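Local coordinates for F-actin-capping protein subunit alpha (Dictyostelium discoideum, PDB 4AKR), which caps the fast-growing barbed ends of actin filaments independently of calcium, blocking subunit exchange there without severing the filaments, at residues Glu128-Gly133 and Ile152-Tyr157; Ser54-Val59 and Arg166-Trp171; Cys173-Gly178 and Ser212-Ala217. All blocks are in the same frame, centred on the assembly; numbering follows the deposited sequence.

Contact 1: Glu128-Gly133 and Ile152-Tyr157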
# COMPACT_ATOMS: atom_id res chain seq x y z
N GLU A 128 16.38 -6.11 -22.71
CA GLU A 128 17.56 -6.14 -21.86
C GLU A 128 17.30 -5.91 -20.37
O GLU A 128 17.87 -6.61 -19.53
CB GLU A 128 18.58 -5.11 -22.36
CG GLU A 128 19.82 -4.96 -21.48
CD GLU A 128 20.83 -6.08 -21.68
OE1 GLU A 128 21.45 -6.13 -22.76
OE2 GLU A 128 21.01 -6.89 -20.75
N TYR A 129 16.45 -4.95 -20.03
CA TYR A 129 16.22 -4.65 -18.62
C TYR A 129 14.89 -5.05 -18.00
O TYR A 129 14.72 -4.97 -16.79
CB TYR A 129 16.47 -3.17 -18.37
CG TYR A 129 17.88 -2.75 -18.72
CD1 TYR A 129 18.20 -2.35 -20.01
CD2 TYR A 129 18.90 -2.80 -17.77
CE1 TYR A 129 19.50 -2.01 -20.36
CE2 TYR A 129 20.21 -2.46 -18.10
CZ TYR A 129 20.50 -2.07 -19.40
OH TYR A 129 21.79 -1.72 -19.74
N TYR A 130 13.94 -5.48 -18.82
CA TYR A 130 12.64 -5.86 -18.30
C TYR A 130 12.23 -7.23 -18.82
O TYR A 130 11.59 -7.35 -19.86
CB TYR A 130 11.59 -4.81 -18.68
CG TYR A 130 11.91 -3.40 -18.20
CD1 TYR A 130 11.50 -2.97 -16.95
CD2 TYR A 130 12.62 -2.51 -19.01
CE1 TYR A 130 11.78 -1.69 -16.49
CE2 TYR A 130 12.91 -1.21 -18.56
CZ TYR A 130 12.48 -0.82 -17.30
OH TYR A 130 12.74 0.44 -16.82
N PRO A 131 12.58 -8.29 -18.08
CA PRO A 131 12.26 -9.68 -18.45
C PRO A 131 10.84 -9.91 -18.98
O PRO A 131 10.68 -10.52 -20.04
CB PRO A 131 12.56 -10.47 -17.16
CG PRO A 131 12.63 -9.40 -16.07
CD PRO A 131 13.26 -8.24 -16.78
N ASN A 132 9.80 -9.46 -18.28
CA ASN A 132 8.43 -9.64 -18.78
C ASN A 132 7.85 -8.36 -19.37
O ASN A 132 6.63 -8.23 -19.50
CB ASN A 132 7.48 -10.10 -17.67
CG ASN A 132 7.87 -11.43 -17.09
OD1 ASN A 132 8.30 -12.34 -17.82
ND2 ASN A 132 7.73 -11.57 -15.78
N GLY A 133 8.72 -7.41 -19.72
CA GLY A 133 8.23 -6.15 -20.24
C GLY A 133 7.70 -6.17 -21.66
O GLY A 133 8.18 -6.90 -22.51
N ILE A 152 6.64 1.59 -21.40
CA ILE A 152 7.14 0.28 -21.00
C ILE A 152 6.31 -0.14 -19.80
O ILE A 152 6.09 0.66 -18.89
CB ILE A 152 8.63 0.32 -20.60
CG1 ILE A 152 9.47 0.87 -21.77
CG2 ILE A 152 9.10 -1.09 -20.21
CD1 ILE A 152 10.96 0.71 -21.61
N SER A 153 5.84 -1.39 -19.80
CA SER A 153 5.02 -1.85 -18.69
C SER A 153 5.25 -3.33 -18.42
O SER A 153 5.14 -4.15 -19.32
CB SER A 153 3.53 -1.61 -18.98
OG SER A 153 2.76 -1.74 -17.80
N THR A 154 5.56 -3.65 -17.17
CA THR A 154 5.81 -5.03 -16.80
C THR A 154 5.31 -5.30 -15.39
O THR A 154 5.51 -4.50 -14.48
CB THR A 154 7.32 -5.36 -16.86
OG1 THR A 154 7.51 -6.75 -16.58
CG2 THR A 154 8.09 -4.53 -15.83
N CYS A 155 4.65 -6.45 -15.23
CA CYS A 155 4.08 -6.82 -13.95
C CYS A 155 4.41 -8.26 -13.58
O CYS A 155 4.97 -9.01 -14.37
CB CYS A 155 2.57 -6.65 -14.00
SG CYS A 155 1.80 -7.64 -15.33
N ILE A 156 4.04 -8.61 -12.35
CA ILE A 156 4.24 -9.95 -11.84
C ILE A 156 3.12 -10.26 -10.87
O ILE A 156 2.64 -9.38 -10.15
CB ILE A 156 5.60 -10.07 -11.14
CG1 ILE A 156 5.82 -11.52 -10.71
CG2 ILE A 156 5.65 -9.15 -9.95
CD1 ILE A 156 7.22 -11.78 -10.20
N TYR A 157 2.69 -11.51 -10.84
CA TYR A 157 1.62 -11.90 -9.95
C TYR A 157 1.77 -13.34 -9.52
O TYR A 157 1.69 -14.26 -10.33
CB TYR A 157 0.26 -11.68 -10.63
CG TYR A 157 -0.93 -11.91 -9.73
CD1 TYR A 157 -0.97 -11.40 -8.44
CD2 TYR A 157 -2.05 -12.61 -10.20
CE1 TYR A 157 -2.09 -11.59 -7.62
CE2 TYR A 157 -3.17 -12.80 -9.39
CZ TYR A 157 -3.19 -12.29 -8.10
OH TYR A 157 -4.30 -12.47 -7.30
O HOH W 1 3.93 -8.18 -17.55
O HOH W 2 9.85 -7.71 -15.75

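Contact 2: Ser54-Val59 and Arg166-Trp171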
# COMPACT_ATOMS: atom_id res chain seq x y z
N SER A 54 -4.35 3.32 -17.53
CA SER A 54 -3.34 3.92 -16.65
C SER A 54 -2.35 2.87 -16.16
O SER A 54 -1.22 3.20 -15.83
CB SER A 54 -4.01 4.65 -15.47
OG SER A 54 -4.91 3.81 -14.78
N GLN A 55 -2.79 1.62 -16.11
CA GLN A 55 -1.92 0.51 -15.70
C GLN A 55 -1.12 0.05 -16.92
O GLN A 55 -0.13 -0.67 -16.79
CB GLN A 55 -2.76 -0.67 -15.21
CG GLN A 55 -3.34 -0.49 -13.83
CD GLN A 55 -2.29 -0.62 -12.75
OE1 GLN A 55 -1.54 -1.60 -12.71
NE2 GLN A 55 -2.24 0.36 -11.85
N MET A 56 -1.57 0.47 -18.10
CA MET A 56 -0.92 0.08 -19.34
C MET A 56 -0.84 -1.46 -19.39
O MET A 56 0.24 -2.04 -19.52
CB MET A 56 0.48 0.68 -19.45
CG MET A 56 0.53 2.21 -19.30
SD MET A 56 1.98 2.97 -20.05
CE MET A 56 3.27 2.50 -18.94
N VAL A 57 -2.00 -2.09 -19.27
CA VAL A 57 -2.08 -3.54 -19.32
C VAL A 57 -1.61 -4.04 -20.70
O VAL A 57 -1.64 -3.30 -21.68
CB VAL A 57 -3.54 -4.03 -19.06
CG1 VAL A 57 -3.98 -3.62 -17.65
CG2 VAL A 57 -4.48 -3.44 -20.12
N SER A 58 -1.17 -5.29 -20.76
CA SER A 58 -0.70 -5.88 -22.01
C SER A 58 -1.73 -6.86 -22.54
O SER A 58 -2.54 -7.41 -21.78
CB SER A 58 0.63 -6.60 -21.79
OG SER A 58 0.45 -7.73 -20.97
N VAL A 59 -1.71 -7.09 -23.84
CA VAL A 59 -2.64 -8.00 -24.49
C VAL A 59 -1.89 -8.85 -25.49
O VAL A 59 -0.77 -8.53 -25.89
CB VAL A 59 -3.75 -7.22 -25.25
CG1 VAL A 59 -4.61 -6.44 -24.28
CG2 VAL A 59 -3.11 -6.27 -26.26
N ARG A 166 4.33 -4.06 -10.35
CA ARG A 166 4.30 -3.51 -11.69
C ARG A 166 5.31 -2.39 -11.77
O ARG A 166 5.59 -1.72 -10.78
CB ARG A 166 2.91 -2.98 -12.05
CG ARG A 166 2.84 -2.42 -13.48
CD ARG A 166 1.47 -1.82 -13.83
NE ARG A 166 0.44 -2.82 -14.11
CZ ARG A 166 0.46 -3.67 -15.13
NH1 ARG A 166 1.46 -3.67 -16.00
NH2 ARG A 166 -0.56 -4.51 -15.31
N TRP A 167 5.88 -2.22 -12.95
CA TRP A 167 6.84 -1.15 -13.21
C TRP A 167 6.33 -0.49 -14.49
O TRP A 167 6.12 -1.16 -15.50
CB TRP A 167 8.25 -1.71 -13.44
CG TRP A 167 9.28 -0.64 -13.77
CD1 TRP A 167 9.29 0.17 -14.88
CD2 TRP A 167 10.43 -0.27 -12.99
NE1 TRP A 167 10.38 1.01 -14.83
CE2 TRP A 167 11.09 0.76 -13.69
CE3 TRP A 167 10.96 -0.72 -11.78
CZ2 TRP A 167 12.26 1.35 -13.21
CZ3 TRP A 167 12.12 -0.13 -11.30
CH2 TRP A 167 12.76 0.90 -12.01
N ARG A 168 6.11 0.81 -14.42
CA ARG A 168 5.63 1.57 -15.56
C ARG A 168 6.58 2.72 -15.86
O ARG A 168 6.93 3.49 -14.96
CB ARG A 168 4.23 2.14 -15.28
CG ARG A 168 3.10 1.15 -15.37
CD ARG A 168 1.81 1.79 -14.90
NE ARG A 168 1.80 1.93 -13.44
CZ ARG A 168 0.90 2.63 -12.76
NH1 ARG A 168 -0.07 3.26 -13.39
NH2 ARG A 168 0.98 2.69 -11.44
N SER A 169 6.99 2.83 -17.12
CA SER A 169 7.87 3.90 -17.57
C SER A 169 7.23 4.54 -18.80
O SER A 169 6.83 3.84 -19.73
CB SER A 169 9.26 3.38 -17.95
OG SER A 169 10.02 3.02 -16.82
N VAL A 170 7.12 5.86 -18.79
CA VAL A 170 6.57 6.59 -19.93
C VAL A 170 7.52 7.75 -20.21
O VAL A 170 7.58 8.71 -19.43
CB VAL A 170 5.15 7.13 -19.66
CG1 VAL A 170 4.70 8.02 -20.81
CG2 VAL A 170 4.16 5.97 -19.49
N TRP A 171 8.28 7.63 -21.29
CA TRP A 171 9.23 8.66 -21.70
C TRP A 171 8.74 9.36 -22.94
O TRP A 171 8.47 8.72 -23.97
CB TRP A 171 10.61 8.06 -21.99
CG TRP A 171 11.38 7.67 -20.77
CD1 TRP A 171 11.32 6.48 -20.11
CD2 TRP A 171 12.27 8.50 -20.02
NE1 TRP A 171 12.12 6.51 -18.99
CE2 TRP A 171 12.71 7.75 -18.91
CE3 TRP A 171 12.73 9.82 -20.17
CZ2 TRP A 171 13.60 8.26 -17.96
CZ3 TRP A 171 13.61 10.33 -19.23
CH2 TRP A 171 14.03 9.55 -18.13
O HOH W 3 -0.59 -6.02 -17.85

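Contact 3: Cys173-Gly178 and Ser212-Ala217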
# COMPACT_ATOMS: atom_id res chain seq x y z
N CYS A 173 9.71 11.97 -25.76
CA CYS A 173 10.85 12.60 -26.40
C CYS A 173 10.46 13.57 -27.51
O CYS A 173 9.86 13.17 -28.52
CB CYS A 173 11.78 11.53 -26.96
SG CYS A 173 11.99 10.13 -25.84
N THR A 174 10.82 14.84 -27.33
CA THR A 174 10.49 15.88 -28.30
C THR A 174 11.74 16.46 -28.95
O THR A 174 12.77 16.67 -28.29
CB THR A 174 9.69 17.01 -27.63
OG1 THR A 174 8.50 16.47 -27.03
CG2 THR A 174 9.28 18.04 -28.66
N PHE A 175 11.66 16.73 -30.25
CA PHE A 175 12.82 17.26 -30.97
C PHE A 175 12.53 17.80 -32.36
O PHE A 175 11.54 17.44 -33.00
CB PHE A 175 13.88 16.16 -31.08
CG PHE A 175 13.39 14.92 -31.78
CD1 PHE A 175 12.68 13.95 -31.07
CD2 PHE A 175 13.63 14.72 -33.14
CE1 PHE A 175 12.22 12.79 -31.72
CE2 PHE A 175 13.17 13.57 -33.79
CZ PHE A 175 12.46 12.60 -33.08
N LYS A 176 13.41 18.68 -32.82
CA LYS A 176 13.33 19.26 -34.15
C LYS A 176 14.15 18.26 -34.97
O LYS A 176 15.29 17.98 -34.64
CB LYS A 176 14.00 20.64 -34.18
CG LYS A 176 13.97 21.36 -35.52
CD LYS A 176 14.62 22.74 -35.41
CE LYS A 176 14.44 23.58 -36.67
NZ LYS A 176 14.96 24.97 -36.48
N PRO A 177 13.56 17.69 -36.03
CA PRO A 177 14.32 16.73 -36.82
C PRO A 177 15.56 17.25 -37.55
O PRO A 177 15.49 18.23 -38.27
CB PRO A 177 13.27 16.16 -37.79
CG PRO A 177 12.25 17.26 -37.88
CD PRO A 177 12.15 17.75 -36.47
N GLY A 178 16.69 16.57 -37.32
CA GLY A 178 17.94 16.93 -37.98
C GLY A 178 18.96 17.77 -37.23
O GLY A 178 20.14 17.76 -37.58
N SER A 212 19.70 14.97 -25.26
CA SER A 212 20.65 14.34 -26.16
C SER A 212 20.52 14.91 -27.58
O SER A 212 19.53 15.56 -27.92
CB SER A 212 20.43 12.82 -26.15
OG SER A 212 19.05 12.50 -26.22
N PRO A 213 21.55 14.69 -28.42
CA PRO A 213 21.60 15.18 -29.80
C PRO A 213 20.50 14.71 -30.76
O PRO A 213 20.14 13.54 -30.78
CB PRO A 213 22.98 14.73 -30.28
CG PRO A 213 23.77 14.59 -29.03
CD PRO A 213 22.78 13.97 -28.08
N SER A 214 20.00 15.64 -31.57
CA SER A 214 18.99 15.33 -32.57
C SER A 214 19.65 15.45 -33.94
O SER A 214 19.83 16.56 -34.44
CB SER A 214 17.83 16.32 -32.48
OG SER A 214 16.94 16.15 -33.57
N ALA A 215 20.01 14.31 -34.53
CA ALA A 215 20.66 14.26 -35.84
C ALA A 215 19.91 13.29 -36.75
O ALA A 215 18.69 13.40 -36.92
CB ALA A 215 22.11 13.82 -35.68
N ASP A 216 20.64 12.35 -37.34
CA ASP A 216 20.02 11.35 -38.20
C ASP A 216 19.18 10.42 -37.31
O ASP A 216 19.60 10.06 -36.21
CB ASP A 216 21.08 10.55 -38.97
CG ASP A 216 22.12 9.93 -38.06
OD1 ASP A 216 23.10 10.63 -37.68
OD2 ASP A 216 21.96 8.75 -37.70
N ALA A 217 18.00 10.04 -37.80
CA ALA A 217 17.06 9.18 -37.08
C ALA A 217 17.69 8.07 -36.25
O ALA A 217 17.41 7.94 -35.05
CB ALA A 217 16.05 8.59 -38.07
O HOH W 4 16.87 14.24 -35.37

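Contact 1: Glu128-Gly133 and Ile152-Tyr157
Gly133 comes up against Thr154, CA to CA 4.4 Å, where the chain leaving helix 112-129 passes through a type I turn from Tyr130 to Gly133 beside Ile152-Tyr157 of strand 145-158. The turn is closed by its own backbone bond, Gly133 N to Tyr130 O at 2.9 Å. The Tyr130 side chain crosses those of Ile152 and Thr154 at about a right angle. Over one face of its ring sits the Ile152 methyl CG2, a CH-pi contact 4.1 Å from the ring centroid and 14° off the normal, while Tyr130 CD1 touches Thr154 CG2 at 3.9 Å. With Ile152 CG1 beside the backbone N (chi1 -57°), the CG2 branch is left anti to that N and faces the ring. Beyond the ring, Tyr130 OH bonds to Glu232 and to a basic side chain of the other protein chain.

At the turn's far corner the link is made by water. One molecule accepts from Asn132 N and shares a 2.7 Å hydrogen bond with Thr154 OG1; a second accepts from Cys155 N and donates a weak bond to Asn132 O. The Thr154 torsion (chi1 -176°) turns OG1 toward Asn132 and the first water, with OG1 3.5 Å from Asn132 CB. This is a helix-to-strand connection by a type I turn, delivering the chain to strand 134-142, the outermost strand, within this chain, of its five-stranded antiparallel sheet.

Contact 2: Ser54-Val59 and Arg166-Trp171
Arg166 and Arg168, on strand 163-175, reach Gln55 and Ser54 at the end of helix 44-55 and grip it at different atoms. Arg166 NE donates to the side-chain oxygen Gln55 OE1 at 2.7 Å, a bent bond (135° at the hydrogen), with the amide and guanidinium planes 70° apart. The same guanidinium has Gln55 O over one face. Arg168 instead donates from NH1 to the backbone oxygen Ser54 O at 2.7 Å; the oxygen lies in the guanidinium plane, although the nitrogen stands above the carbonyl plane. Gln55 NE2 sits over a face of this second guanidinium.

Beside these polar grips, Met56 sends its methyl CE to Val170 CG2 at 3.6 Å and to Arg168 CB, its chain folded by the bend at chi3 (-73°). One shell further out, a water accepts from Arg166 NH2 and from Ser58 N, tying the guanidinium to the backbone just past the helix end. Ser153, on the neighbouring strand, bonds through OG to Met56 O. The backbone here is turned by a Schellman motif, with Met56, of positive phi, at C-prime, and the helix C-terminus so ended docks on the antiparallel sheet.

Contact 3: Cys173-Gly178 and Ser212-Ala217
Ser214 meets Lys176 and Phe175 where two strands of the sheet run out into loops, and its short side chain is worth following. CB points at segment 173-178 and lies 4.2 Å from Phe175 CB and 3.7 Å from Lys176 O. From there OG is carried anti to the backbone N (chi1 171°), which sends it to the Lys176 carbonyl: OG donates to Lys176 O at 2.7 Å, with a C=O...donor angle of 147° and the hydroxyl tilted 31° from the carbonyl plane. On the way Ser214 OG also comes within 3.6 Å of Phe175 CD2, an oblique approach to the ring. That ring packs edge-to-face with Tyr114 of helix 112-129.

The hydroxyl has further partners. A water donates to Ser214 OG at 2.6 Å, accepts from Gly178 N at 3.0 Å and donates to Ala215 O, so it joins both loops through three atoms. Ser214 OG also has a weak hydrogen bond with Ser179 O. Gly178 has positive phi, a backbone conformation suited to glycine, and its carbonyl carbon passes 3.2 Å from Ser214 O. Past Ala215, Asp216 takes the N-cap position of helix 217-248; its side chain caps a backbone N in the first turn, and OD2 bonds to Ser219 OG.

One side-chain hydroxyl and one water thus join backbone groups of the two loops. The chemistry is mainly polar, and the only direct hydrogen bond across the contact is the one from Ser214 OG to Lys176 O.

How the contacts relate
Contacts 1 and 2 meet close to the centre of the fold, their centres 9 Å apart, on neighbouring strands 145-158 and 163-175: Thr154 pairs with Trp167 through the backbone, and Ser153 reaches into contact 2. Contact 3 shares strand 163-175 with contact 2 but lies farther along it, about 25 Å centre to centre, among more exposed loops, whereas buried residues make up about half or more of the first two. Chemistry follows place. Contact 1 joins a ring-to-methyl contact to water bridges, contact 2 uses direct arginine bonds onto a helix end beside apolar Met56, and contact 3 rests on a serine hydroxyl and one water. Contact 1 is nested within the loop that contact 2 closes.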